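Ferulic acid esterase, AmCE1/Fae1A (Anaeromyces mucronatus, PDB 5CXX) binds ferulic acid and probably hydrolyses feruloyl esters, as a carbohydrate esterase family 1 enzyme of the alpha/beta-hydrolase fold. Local coordinates at residues E128-I133 and Y167-L172; T161-G166 and S214-G219; F246-A251 and I258-Y263. All coordinates share one frame; numbering follows the deposited sequence.

How the interactions relate
The three contacts illustrate how an alpha/beta-hydrolase is assembled in layers. Interaction 2 is the central one, a buried contact of helix 157-168 on strand 213-219, made of aliphatic methyl packing with no hydrogen bond across it. Interaction 1 uses the chain just past the end of that helix and lies at the surface, where apolar branches meet beside an arginine-aspartate salt bridge. The hydroxyls of Tyr167 and Ser214 link these two. Interaction 3, largely buried on the other face of the sheet, sets an aromatic ring and a valine of edge strand 244-248 against an alanine methyl and the backbone of helix 255-266. Backbone hydrogen bonds between neighbouring strands join 2 to 3; interactions 1 and 3 do not touch.

Interaction 1: E128-I133 and Y167-L172; sequences ELIEVI and YMRSDL
Arg169, the first residue to leave helical geometry after helix 157-168, lays its CG against the end of Ile130, with CD1 of Ile130 3.8 Å from CG of Arg169. Beyond that point the arginine chain bends twice (chi2 and chi3 both -55°), which brings its guanidinium back over its own segment. There Asp171 receives it side-on: NE meets OD1 of Asp171 at 2.8 Å in an almost straight bond (179°), and NH2 reaches OD2 at 3.0 Å. The first of these bonds uses the syn lone pair of OD1, and both oxygens lie close to the guanidinium plane, so the paired bonds fix the rotation of the group. Leu172 completes the turn, its N bonded to O of Arg169. Its CD1 lies 3.6 Å above one face of the guanidinium, offset toward the rim, and also packs on Ile130, at 3.8 Å from CG1 and equally from CD1; the isoleucine and leucine side chains cross at about a right angle. Without the guanidinium, as with an alanine here, Asp171 would probably lose its charged mate, and the tip of Ile130 and one side of Leu172 would be uncovered. Ile130 thus ties helix 125-140 to the chain just after helix 157-168, near the surface. From another flank of helix 125-140, Leu129 and Ile133 pack on Tyr60 of strand 58-62, while Tyr167 meets Phe205 edge-to-face.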
ATOM      1  N   GLU A 128      10.542  -7.815  -6.496  1.00 17.86           N
ATOM      2  CA  GLU A 128      10.571  -8.441  -5.143  1.00 17.46           C
ATOM      3  C   GLU A 128       9.198  -8.987  -4.783  1.00 16.81           C
ATOM      4  O   GLU A 128       9.085 -10.135  -4.353  1.00 16.55           O
ATOM      5  CB  GLU A 128      11.009  -7.395  -4.087  1.00 17.64           C
ATOM      6  CG  GLU A 128      11.035  -7.953  -2.639  1.00 17.19           C
ATOM      7  CD  GLU A 128      12.114  -9.036  -2.480  1.00 20.05           C
ATOM      8  OE1 GLU A 128      13.007  -9.161  -3.358  1.00 19.31           O
ATOM      9  OE2 GLU A 128      12.052  -9.785  -1.480  1.00 19.34           O
ATOM     10  N   LEU A 129       8.163  -8.188  -5.049  1.00 15.95           N
ATOM     11  CA  LEU A 129       6.815  -8.620  -4.642  1.00 15.78           C
ATOM     12  C   LEU A 129       6.392  -9.863  -5.470  1.00 16.35           C
ATOM     13  O   LEU A 129       5.920 -10.863  -4.927  1.00 17.31           O
ATOM     14  CB  LEU A 129       5.839  -7.435  -4.803  1.00 16.00           C
ATOM     15  CG  LEU A 129       4.375  -7.859  -4.474  1.00 16.84           C
ATOM     16  CD1 LEU A 129       4.199  -8.141  -2.985  1.00 18.50           C
ATOM     17  CD2 LEU A 129       3.413  -6.707  -4.926  1.00 16.90           C
ATOM     18  N   ILE A 130       6.524  -9.755  -6.805  1.00 17.10           N
ATOM     19  CA  ILE A 130       5.916 -10.778  -7.690  1.00 17.03           C
ATOM     20  C   ILE A 130       6.749 -12.047  -7.742  1.00 17.82           C
ATOM     21  O   ILE A 130       6.193 -13.161  -7.740  1.00 19.82           O
ATOM     22  CB  ILE A 130       5.704 -10.150  -9.102  1.00 21.02           C
ATOM     23  CG1 ILE A 130       4.619  -9.075  -8.958  1.00 19.89           C
ATOM     24  CG2 ILE A 130       5.361 -11.220 -10.125  1.00 20.30           C
ATOM     25  CD1 ILE A 130       4.485  -8.190 -10.254  1.00 19.37           C
ATOM     26  N   GLU A 131       8.091 -11.885  -7.734  1.00 18.67           N
ATOM     27  CA  GLU A 131       8.979 -13.040  -7.890  1.00 19.60           C
ATOM     28  C   GLU A 131       9.340 -13.717  -6.564  1.00 18.36           C
ATOM     29  O   GLU A 131       9.733 -14.884  -6.581  1.00 21.37           O
ATOM     30  CB  GLU A 131      10.310 -12.641  -8.572  1.00 20.52           C
ATOM     31  CG  GLU A 131      10.058 -12.072  -9.974  1.00 23.93           C
ATOM     32  CD  GLU A 131      11.359 -11.622 -10.612  1.00 34.32           C
ATOM     33  OE1 GLU A 131      12.445 -12.092 -10.223  1.00 42.58           O
ATOM     34  OE2 GLU A 131      11.308 -10.773 -11.491  1.00 43.63           O
ATOM     35  N   VAL A 132       9.272 -12.972  -5.455  1.00 19.36           N
ATOM     36  CA  VAL A 132       9.798 -13.518  -4.178  1.00 18.74           C
ATOM     37  C   VAL A 132       8.734 -13.529  -3.090  1.00 19.18           C
ATOM     38  O   VAL A 132       8.492 -14.607  -2.509  1.00 19.14           O
ATOM     39  CB  VAL A 132      11.010 -12.743  -3.656  1.00 19.27           C
ATOM     40  CG1 VAL A 132      11.593 -13.471  -2.421  1.00 19.62           C
ATOM     41  CG2 VAL A 132      12.066 -12.740  -4.722  1.00 19.39           C
ATOM     42  N   ILE A 133       8.130 -12.384  -2.792  1.00 17.28           N
ATOM     43  CA  ILE A 133       7.243 -12.337  -1.632  1.00 17.30           C
ATOM     44  C   ILE A 133       5.920 -13.080  -1.853  1.00 19.41           C
ATOM     45  O   ILE A 133       5.489 -13.886  -0.993  1.00 18.55           O
ATOM     46  CB  ILE A 133       6.958 -10.908  -1.241  1.00 16.78           C
ATOM     47  CG1 ILE A 133       8.245 -10.286  -0.601  1.00 16.44           C
ATOM     48  CG2 ILE A 133       5.858 -10.813  -0.136  1.00 19.77           C
ATOM     49  CD1 ILE A 133       8.065  -8.771  -0.329  1.00 17.54           C
ATOM     50  N   TYR A 167      -1.335  -0.866 -11.340  1.00 18.00           N
ATOM     51  CA  TYR A 167      -1.812  -0.616 -12.695  1.00 20.61           C
ATOM     52  C   TYR A 167      -0.990  -1.416 -13.708  1.00 22.81           C
ATOM     53  O   TYR A 167      -1.612  -1.956 -14.684  1.00 26.63           O
ATOM     54  CB  TYR A 167      -1.811   0.898 -13.042  1.00 21.47           C
ATOM     55  CG  TYR A 167      -3.089   1.512 -12.512  1.00 20.92           C
ATOM     56  CD1 TYR A 167      -3.149   1.964 -11.187  1.00 19.62           C
ATOM     57  CD2 TYR A 167      -4.218   1.630 -13.332  1.00 23.36           C
ATOM     58  CE1 TYR A 167      -4.335   2.501 -10.669  1.00 19.64           C
ATOM     59  CE2 TYR A 167      -5.437   2.141 -12.831  1.00 23.83           C
ATOM     60  CZ  TYR A 167      -5.466   2.587 -11.489  1.00 20.68           C
ATOM     61  OH  TYR A 167      -6.684   3.065 -11.025  1.00 23.39           O
ATOM     62  N   MET A 168       0.316  -1.588 -13.498  1.00 19.01           N
ATOM     63  CA  MET A 168       1.058  -2.330 -14.532  1.00 19.41           C
ATOM     64  C   MET A 168       0.742  -3.819 -14.449  1.00 20.38           C
ATOM     65  O   MET A 168       0.833  -4.494 -15.507  1.00 22.85           O
ATOM     66  CB  MET A 168       2.569  -2.151 -14.403  1.00 24.46           C
ATOM     67  CG  MET A 168       3.031  -0.664 -14.670  1.00 28.50           C
ATOM     68  SD  MET A 168       2.538   0.062 -16.301  1.00 31.81           S
ATOM     69  CE  MET A 168       0.956   0.828 -15.951  1.00 31.27           C
ATOM     70  N   ARG A 169       0.401  -4.298 -13.240  1.00 17.83           N
ATOM     71  CA  ARG A 169       0.091  -5.724 -13.048  1.00 15.64           C
ATOM     72  C   ARG A 169      -1.248  -5.852 -12.327  1.00 17.93           C
ATOM     73  O   ARG A 169      -1.387  -6.601 -11.314  1.00 18.21           O
ATOM     74  CB  ARG A 169       1.230  -6.433 -12.291  1.00 16.82           C
ATOM     75  CG  ARG A 169       2.516  -6.643 -13.113  1.00 19.19           C
ATOM     76  CD  ARG A 169       2.308  -7.393 -14.471  1.00 17.11           C
ATOM     77  NE  ARG A 169       1.633  -8.692 -14.266  1.00 17.52           N
ATOM     78  CZ  ARG A 169       2.298  -9.823 -14.119  1.00 18.19           C
ATOM     79  NH1 ARG A 169       3.659  -9.855 -14.038  1.00 20.49           N
ATOM     80  NH2 ARG A 169       1.620 -10.991 -14.012  1.00 19.62           N
ATOM     81  N   SER A 170      -2.245  -5.210 -12.929  1.00 18.09           N
ATOM     82  CA  SER A 170      -3.604  -5.274 -12.415  0.77 17.83           C
ATOM     83  C   SER A 170      -4.166  -6.694 -12.508  1.00 18.70           C
ATOM     84  O   SER A 170      -5.159  -7.016 -11.871  1.00 21.20           O
ATOM     85  CB  SER A 170      -4.507  -4.308 -13.185  0.77 19.71           C
ATOM     86  OG  SER A 170      -4.579  -4.655 -14.570  0.77 20.24           O
ATOM     87  N   ASP A 171      -3.541  -7.526 -13.340  1.00 17.24           N
ATOM     88  CA  ASP A 171      -3.958  -8.948 -13.367  1.00 17.73           C
ATOM     89  C   ASP A 171      -3.671  -9.681 -12.058  1.00 17.61           C
ATOM     90  O   ASP A 171      -4.350 -10.700 -11.783  1.00 19.13           O
ATOM     91  CB  ASP A 171      -3.300  -9.682 -14.551  1.00 18.52           C
ATOM     92  CG  ASP A 171      -1.783  -9.802 -14.425  1.00 18.29           C
ATOM     93  OD1 ASP A 171      -1.143  -8.772 -14.165  1.00 19.26           O
ATOM     94  OD2 ASP A 171      -1.268 -10.883 -14.730  1.00 19.06           O
ATOM     95  N   LEU A 172      -2.675  -9.206 -11.273  1.00 16.88           N
ATOM     96  CA  LEU A 172      -2.331  -9.834  -9.991  1.00 16.89           C
ATOM     97  C   LEU A 172      -2.983  -9.148  -8.791  1.00 19.32           C
ATOM     98  O   LEU A 172      -3.193  -9.812  -7.736  1.00 21.42           O
ATOM     99  CB  LEU A 172      -0.787  -9.785  -9.840  1.00 16.64           C
ATOM    100  CG  LEU A 172      -0.021 -10.538 -10.921  1.00 17.37           C
ATOM    101  CD1 LEU A 172       1.460 -10.511 -10.470  1.00 18.54           C
ATOM    102  CD2 LEU A 172      -0.420 -11.991 -11.114  1.00 19.27           C
TER

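Interaction 2: T161-G166 and S214-G219; sequences TSLYIG and SLIDCG
Leu163 reaches from helix 157-168 to Ile216 and Ser214 on strand 213-219, and its side chain closes the gap step by step. At CB the strand is still distant: the nearest atom of the segment 214-219, CD1 of Ile216, lies 6.2 Å from CB of Leu163. One bond further the gap shrinks, CG of Leu163 standing 4.9 Å from CG1 of Ile216. CG lies beside the backbone N (chi1 -78°), and from it the two methyl groups fan out over the strand. CD1 continues the chain in an extended line and meets CD1 of Ile216 at 4.2 Å, methyl to methyl. CD2 takes the other branch and lies 4.3 Å from CG1 of the same isoleucine, and it also comes within 4.5 Å of OG of Ser214. That hydroxyl does not depend on the leucine for a partner, because it is hydrogen-bonded to OH of Tyr167, one turn further along the helix.

Strand 175-179 lies between strands 150-155 and 213-219 in the sheet, and Leu163 also packs on its Val176 and Ala178, as well as on Pro181 and Ile185. Helix 157-168 is the connection of a beta-alpha-beta crossover from strand 150-155 to strand 175-179, and Leu163 extends its grip one strand beyond. The helix follows the probable nucleophile elbow of the fold. No hydrogen bond or ion pair joins the two segments. Contacts of 4.2 Å and more between aliphatic branches imply an association that rests on burial of apolar surface and, unlike the neighbouring Tyr167-Ser214 pair, sets no strict direction.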
ATOM      1  N   THR A 161       4.543   3.312  -5.301  1.00 16.26           N
ATOM      2  CA  THR A 161       4.914   1.985  -5.744  1.00 15.42           C
ATOM      3  C   THR A 161       3.656   1.120  -5.866  1.00 15.47           C
ATOM      4  O   THR A 161       3.534   0.313  -6.808  1.00 17.11           O
ATOM      5  CB  THR A 161       5.927   1.365  -4.722  1.00 15.17           C
ATOM      6  OG1 THR A 161       7.085   2.242  -4.732  1.00 18.23           O
ATOM      7  CG2 THR A 161       6.340  -0.065  -5.157  1.00 19.30           C
ATOM      8  N   SER A 162       2.709   1.288  -4.943  1.00 15.60           N
ATOM      9  CA  SER A 162       1.441   0.529  -5.027  0.77 16.22           C
ATOM     10  C   SER A 162       0.665   0.859  -6.297  1.00 17.84           C
ATOM     11  O   SER A 162       0.103  -0.035  -6.947  1.00 17.62           O
ATOM     12  CB  SER A 162       0.545   0.821  -3.812  0.77 15.97           C
ATOM     13  OG  SER A 162       1.117   0.305  -2.638  0.77 15.26           O
ATOM     14  N   LEU A 163       0.622   2.148  -6.668  1.00 15.45           N
ATOM     15  CA  LEU A 163      -0.115   2.510  -7.881  1.00 17.20           C
ATOM     16  C   LEU A 163       0.585   1.968  -9.135  1.00 16.82           C
ATOM     17  O   LEU A 163      -0.071   1.480 -10.062  1.00 18.69           O
ATOM     18  CB  LEU A 163      -0.208   4.044  -8.027  1.00 18.23           C
ATOM     19  CG  LEU A 163      -1.276   4.645  -7.125  1.00 19.63           C
ATOM     20  CD1 LEU A 163      -1.108   6.208  -7.034  1.00 19.93           C
ATOM     21  CD2 LEU A 163      -2.707   4.321  -7.664  1.00 20.38           C
ATOM     22  N   TYR A 164       1.923   2.054  -9.141  1.00 17.42           N
ATOM     23  CA  TYR A 164       2.676   1.566 -10.297  1.00 18.24           C
ATOM     24  C   TYR A 164       2.411   0.067 -10.491  1.00 19.17           C
ATOM     25  O   TYR A 164       2.122  -0.406 -11.603  1.00 18.68           O
ATOM     26  CB  TYR A 164       4.171   1.862 -10.058  1.00 18.63           C
ATOM     27  CG  TYR A 164       5.100   1.264 -11.083  1.00 22.71           C
ATOM     28  CD1 TYR A 164       5.022   1.641 -12.422  1.00 29.54           C
ATOM     29  CD2 TYR A 164       6.109   0.419 -10.659  1.00 26.88           C
ATOM     30  CE1 TYR A 164       5.917   1.108 -13.347  1.00 29.84           C
ATOM     31  CE2 TYR A 164       7.030  -0.126 -11.602  1.00 37.07           C
ATOM     32  CZ  TYR A 164       6.877   0.213 -12.928  1.00 39.26           C
ATOM     33  OH  TYR A 164       7.787  -0.296 -13.847  1.00 48.80           O
ATOM     34  N   ILE A 165       2.584  -0.693  -9.404  1.00 16.74           N
ATOM     35  CA  ILE A 165       2.430  -2.132  -9.532  1.00 17.70           C
ATOM     36  C   ILE A 165       0.977  -2.479  -9.813  1.00 19.56           C
ATOM     37  O   ILE A 165       0.646  -3.368 -10.640  1.00 19.36           O
ATOM     38  CB  ILE A 165       2.951  -2.842  -8.258  1.00 16.71           C
ATOM     39  CG1 ILE A 165       4.468  -2.643  -8.099  1.00 15.60           C
ATOM     40  CG2 ILE A 165       2.589  -4.353  -8.361  1.00 19.29           C
ATOM     41  CD1 ILE A 165       4.942  -3.067  -6.664  1.00 16.84           C
ATOM     42  N   GLY A 166       0.047  -1.824  -9.103  1.00 16.84           N
ATOM     43  CA  GLY A 166      -1.389  -2.135  -9.232  1.00 16.95           C
ATOM     44  C   GLY A 166      -1.917  -1.846 -10.633  1.00 17.82           C
ATOM     45  O   GLY A 166      -2.878  -2.527 -11.054  1.00 22.65           O
ATOM     46  N   SER A 214      -9.606   1.138  -6.764  1.00 19.04           N
ATOM     47  CA  SER A 214      -8.388   1.960  -6.808  1.00 19.08           C
ATOM     48  C   SER A 214      -8.712   3.161  -5.964  1.00 19.44           C
ATOM     49  O   SER A 214      -9.743   3.795  -6.204  1.00 22.13           O
ATOM     50  CB  SER A 214      -8.064   2.355  -8.261  1.00 20.18           C
ATOM     51  OG  SER A 214      -7.020   3.293  -8.221  1.00 21.19           O
ATOM     52  N   LEU A 215      -7.923   3.432  -4.912  1.00 18.77           N
ATOM     53  CA  LEU A 215      -8.274   4.538  -4.013  1.00 18.19           C
ATOM     54  C   LEU A 215      -7.055   5.354  -3.769  1.00 20.57           C
ATOM     55  O   LEU A 215      -5.999   4.787  -3.460  1.00 19.86           O
ATOM     56  CB  LEU A 215      -8.811   4.009  -2.685  1.00 19.89           C
ATOM     57  CG  LEU A 215      -9.183   5.018  -1.574  1.00 20.57           C
ATOM     58  CD1 LEU A 215     -10.326   4.469  -0.679  1.00 21.46           C
ATOM     59  CD2 LEU A 215      -7.952   5.462  -0.688  1.00 20.98           C
ATOM     60  N   ILE A 216      -7.201   6.675  -3.807  1.00 18.15           N
ATOM     61  CA  ILE A 216      -6.087   7.584  -3.582  1.00 17.28           C
ATOM     62  C   ILE A 216      -6.564   8.661  -2.614  1.00 18.41           C
ATOM     63  O   ILE A 216      -7.684   9.196  -2.774  1.00 18.18           O
ATOM     64  CB  ILE A 216      -5.653   8.294  -4.879  1.00 19.16           C
ATOM     65  CG1 ILE A 216      -5.251   7.300  -5.932  1.00 21.14           C
ATOM     66  CG2 ILE A 216      -4.477   9.256  -4.569  1.00 18.71           C
ATOM     67  CD1 ILE A 216      -4.921   8.012  -7.299  1.00 22.10           C
ATOM     68  N   ASP A 217      -5.736   8.971  -1.587  1.00 18.47           N
ATOM     69  CA  ASP A 217      -6.033  10.156  -0.767  1.00 18.64           C
ATOM     70  C   ASP A 217      -4.793  10.969  -0.523  1.00 18.46           C
ATOM     71  O   ASP A 217      -3.664  10.582  -0.926  1.00 18.07           O
ATOM     72  CB  ASP A 217      -6.773   9.819   0.589  1.00 18.00           C
ATOM     73  CG  ASP A 217      -5.821   9.424   1.765  1.00 20.28           C
ATOM     74  OD1 ASP A 217      -4.763   8.861   1.513  1.00 20.88           O
ATOM     75  OD2 ASP A 217      -6.179   9.712   2.942  1.00 18.24           O
ATOM     76  N   CYS A 218      -5.016  12.122   0.084  1.00 18.22           N
ATOM     77  CA  CYS A 218      -3.904  12.996   0.478  1.00 18.11           C
ATOM     78  C   CYS A 218      -4.427  14.075   1.398  1.00 18.15           C
ATOM     79  O   CYS A 218      -5.570  14.518   1.226  1.00 19.42           O
ATOM     80  CB  CYS A 218      -3.251  13.665  -0.767  1.00 18.90           C
ATOM     81  SG  CYS A 218      -1.643  14.474  -0.400  1.00 20.41           S
ATOM     82  N   GLY A 219      -3.618  14.529   2.373  1.00 19.78           N
ATOM     83  CA  GLY A 219      -3.932  15.743   3.095  1.00 19.99           C
ATOM     84  C   GLY A 219      -4.030  16.943   2.136  1.00 23.58           C
ATOM     85  O   GLY A 219      -3.377  16.996   1.088  1.00 22.30           O
TER

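Interaction 3: F246-A251 and I258-Y263; sequences FEVPGA and ISAGFY
Ala260 presents its single methyl group to strand 244-248, where Phe246 and Val248 receive it, two residues apart on the strand. CG2 of Val248 makes the closer approach, 3.7 Å from CB of Ala260, and CE2 of Phe246 lies 4.1 Å from the same CB. The small side chain thus meets both strand residues while the axes of strand and helix pass 9.2 Å apart, running roughly antiparallel at 143°.

Phe246 holds its ring between the backbone N and the carbonyl carbon (chi1 67°), and from there the outer end of the ring extends to the helix backbone. CZ of Phe246 stands 3.8 Å from O of Ala260, which lies at the ring edge near its plane, and 4.2 Å from CA of Gly261. The hydrogen bond to that carbonyl oxygen comes from the side chain of Asn264. Asp217 of the adjacent strand packs under the same surface, touching Phe246, Val248 and Ala260.

Val248 also opens a type II beta turn, closed by Ala251 N bonding back to O of Val248 at 3.2 Å; Gly250 takes its positive-phi position. The turn takes the chain off the sheet edge, and the short loop that follows leads into helix 255-266. Phe262, on another side of this helix, stacks on Tyr61. A last strand, a loop that probably carries the catalytic histidine, and a closing helix packed back on the sheet are the C-terminal arrangement characteristic of the alpha/beta-hydrolase fold.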
ATOM      1  N   PHE A 246     -10.015  11.386  -2.533  1.00 19.30           N
ATOM      2  CA  PHE A 246     -10.500  12.396  -1.588  1.00 20.61           C
ATOM      3  C   PHE A 246      -9.341  13.010  -0.842  1.00 20.67           C
ATOM      4  O   PHE A 246      -8.244  12.428  -0.794  1.00 20.48           O
ATOM      5  CB  PHE A 246     -11.512  11.814  -0.570  1.00 18.83           C
ATOM      6  CG  PHE A 246     -10.912  10.819   0.412  1.00 18.76           C
ATOM      7  CD1 PHE A 246     -10.809   9.476   0.051  1.00 19.68           C
ATOM      8  CD2 PHE A 246     -10.418  11.241   1.653  1.00 20.71           C
ATOM      9  CE1 PHE A 246     -10.232   8.525   0.916  1.00 21.09           C
ATOM     10  CE2 PHE A 246      -9.829  10.267   2.569  1.00 19.03           C
ATOM     11  CZ  PHE A 246      -9.748   8.927   2.159  1.00 20.23           C
ATOM     12  N   GLU A 247      -9.612  14.176  -0.253  1.00 19.09           N
ATOM     13  CA  GLU A 247      -8.552  14.914   0.501  1.00 19.58           C
ATOM     14  C   GLU A 247      -8.932  15.019   1.951  1.00 21.64           C
ATOM     15  O   GLU A 247     -10.087  15.213   2.300  1.00 21.85           O
ATOM     16  CB  GLU A 247      -8.312  16.316  -0.121  1.00 20.90           C
ATOM     17  CG  GLU A 247      -7.743  16.190  -1.506  1.00 20.88           C
ATOM     18  CD  GLU A 247      -7.604  17.561  -2.130  1.00 24.38           C
ATOM     19  OE1 GLU A 247      -8.592  18.182  -2.574  1.00 25.76           O
ATOM     20  OE2 GLU A 247      -6.484  18.047  -2.252  1.00 28.04           O
ATOM     21  N   VAL A 248      -7.928  14.920   2.823  1.00 19.61           N
ATOM     22  CA  VAL A 248      -8.168  14.969   4.260  1.00 19.68           C
ATOM     23  C   VAL A 248      -7.926  16.390   4.725  1.00 22.37           C
ATOM     24  O   VAL A 248      -6.813  16.907   4.559  1.00 21.99           O
ATOM     25  CB  VAL A 248      -7.208  13.995   4.979  1.00 19.83           C
ATOM     26  CG1 VAL A 248      -7.495  14.061   6.471  1.00 20.70           C
ATOM     27  CG2 VAL A 248      -7.437  12.558   4.381  1.00 21.68           C
ATOM     28  N   PRO A 249      -8.971  17.082   5.210  1.00 22.46           N
ATOM     29  CA  PRO A 249      -8.835  18.529   5.385  1.00 21.37           C
ATOM     30  C   PRO A 249      -7.828  18.933   6.494  1.00 23.19           C
ATOM     31  O   PRO A 249      -7.956  18.412   7.614  1.00 25.39           O
ATOM     32  CB  PRO A 249     -10.270  18.988   5.735  1.00 25.93           C
ATOM     33  CG  PRO A 249     -10.919  17.788   6.242  1.00 25.70           C
ATOM     34  CD  PRO A 249     -10.333  16.609   5.510  1.00 24.77           C
ATOM     35  N   GLY A 250      -6.878  19.798   6.132  1.00 25.78           N
ATOM     36  CA  GLY A 250      -5.868  20.287   7.046  1.00 27.37           C
ATOM     37  C   GLY A 250      -4.743  19.293   7.321  1.00 27.12           C
ATOM     38  O   GLY A 250      -3.793  19.651   8.021  1.00 28.88           O
ATOM     39  N   ALA A 251      -4.815  18.071   6.786  1.00 22.42           N
ATOM     40  CA  ALA A 251      -3.764  17.097   7.049  1.00 21.95           C
ATOM     41  C   ALA A 251      -2.513  17.290   6.215  1.00 21.33           C
ATOM     42  O   ALA A 251      -2.519  17.846   5.124  1.00 22.98           O
ATOM     43  CB  ALA A 251      -4.285  15.668   6.859  1.00 22.07           C
ATOM     44  N   ILE A 258      -2.858   9.000   6.540  1.00 17.53           N
ATOM     45  CA  ILE A 258      -2.707   7.567   6.378  1.00 16.46           C
ATOM     46  C   ILE A 258      -3.911   6.828   6.915  1.00 17.10           C
ATOM     47  O   ILE A 258      -4.463   5.987   6.201  1.00 18.83           O
ATOM     48  CB  ILE A 258      -1.449   7.049   7.110  1.00 17.22           C
ATOM     49  CG1 ILE A 258      -0.182   7.653   6.447  1.00 17.18           C
ATOM     50  CG2 ILE A 258      -1.416   5.486   7.073  1.00 18.52           C
ATOM     51  CD1 ILE A 258       1.058   7.479   7.312  1.00 17.92           C
ATOM     52  N   SER A 259      -4.311   7.145   8.163  1.00 17.64           N
ATOM     53  CA  SER A 259      -5.420   6.359   8.766  1.00 17.60           C
ATOM     54  C   SER A 259      -6.715   6.588   7.983  1.00 18.04           C
ATOM     55  O   SER A 259      -7.490   5.630   7.791  1.00 19.46           O
ATOM     56  CB  SER A 259      -5.623   6.660  10.254  1.00 21.62           C
ATOM     57  OG  SER A 259      -5.951   8.020  10.432  1.00 22.33           O
ATOM     58  N   ALA A 260      -6.930   7.816   7.468  1.00 17.05           N
ATOM     59  CA  ALA A 260      -8.156   8.015   6.668  1.00 18.45           C
ATOM     60  C   ALA A 260      -8.133   7.127   5.420  1.00 18.39           C
ATOM     61  O   ALA A 260      -9.173   6.531   5.025  1.00 19.83           O
ATOM     62  CB  ALA A 260      -8.317   9.495   6.263  1.00 18.70           C
ATOM     63  N   GLY A 261      -6.956   7.031   4.790  1.00 18.93           N
ATOM     64  CA  GLY A 261      -6.851   6.224   3.586  1.00 21.24           C
ATOM     65  C   GLY A 261      -7.099   4.739   3.890  1.00 18.13           C
ATOM     66  O   GLY A 261      -7.872   4.077   3.233  1.00 19.24           O
ATOM     67  N   PHE A 262      -6.394   4.225   4.901  1.00 17.28           N
ATOM     68  CA  PHE A 262      -6.510   2.794   5.204  1.00 16.73           C
ATOM     69  C   PHE A 262      -7.905   2.405   5.674  1.00 17.75           C
ATOM     70  O   PHE A 262      -8.458   1.335   5.330  1.00 19.54           O
ATOM     71  CB  PHE A 262      -5.477   2.446   6.278  1.00 17.72           C
ATOM     72  CG  PHE A 262      -5.157   0.972   6.377  1.00 16.85           C
ATOM     73  CD1 PHE A 262      -4.748   0.236   5.242  1.00 17.47           C
ATOM     74  CD2 PHE A 262      -5.159   0.350   7.636  1.00 16.80           C
ATOM     75  CE1 PHE A 262      -4.413  -1.131   5.351  1.00 16.31           C
ATOM     76  CE2 PHE A 262      -4.814  -1.002   7.747  1.00 16.48           C
ATOM     77  CZ  PHE A 262      -4.434  -1.728   6.622  1.00 16.49           C
ATOM     78  N   TYR A 263      -8.519   3.280   6.482  1.00 17.89           N
ATOM     79  CA  TYR A 263      -9.899   3.062   6.942  1.00 20.78           C
ATOM     80  C   TYR A 263     -10.877   2.941   5.770  1.00 19.09           C
ATOM     81  O   TYR A 263     -11.696   1.998   5.730  1.00 19.87           O
ATOM     82  CB  TYR A 263     -10.294   4.247   7.844  1.00 19.68           C
ATOM     83  CG  TYR A 263     -11.751   4.302   8.272  1.00 21.02           C
ATOM     84  CD1 TYR A 263     -12.286   3.353   9.145  1.00 21.56           C
ATOM     85  CD2 TYR A 263     -12.590   5.345   7.814  1.00 22.21           C
ATOM     86  CE1 TYR A 263     -13.594   3.417   9.585  1.00 23.46           C
ATOM     87  CE2 TYR A 263     -13.926   5.419   8.263  1.00 23.97           C
ATOM     88  CZ  TYR A 263     -14.409   4.447   9.139  1.00 26.63           C
ATOM     89  OH  TYR A 263     -15.713   4.540   9.583  1.00 29.35           O
TER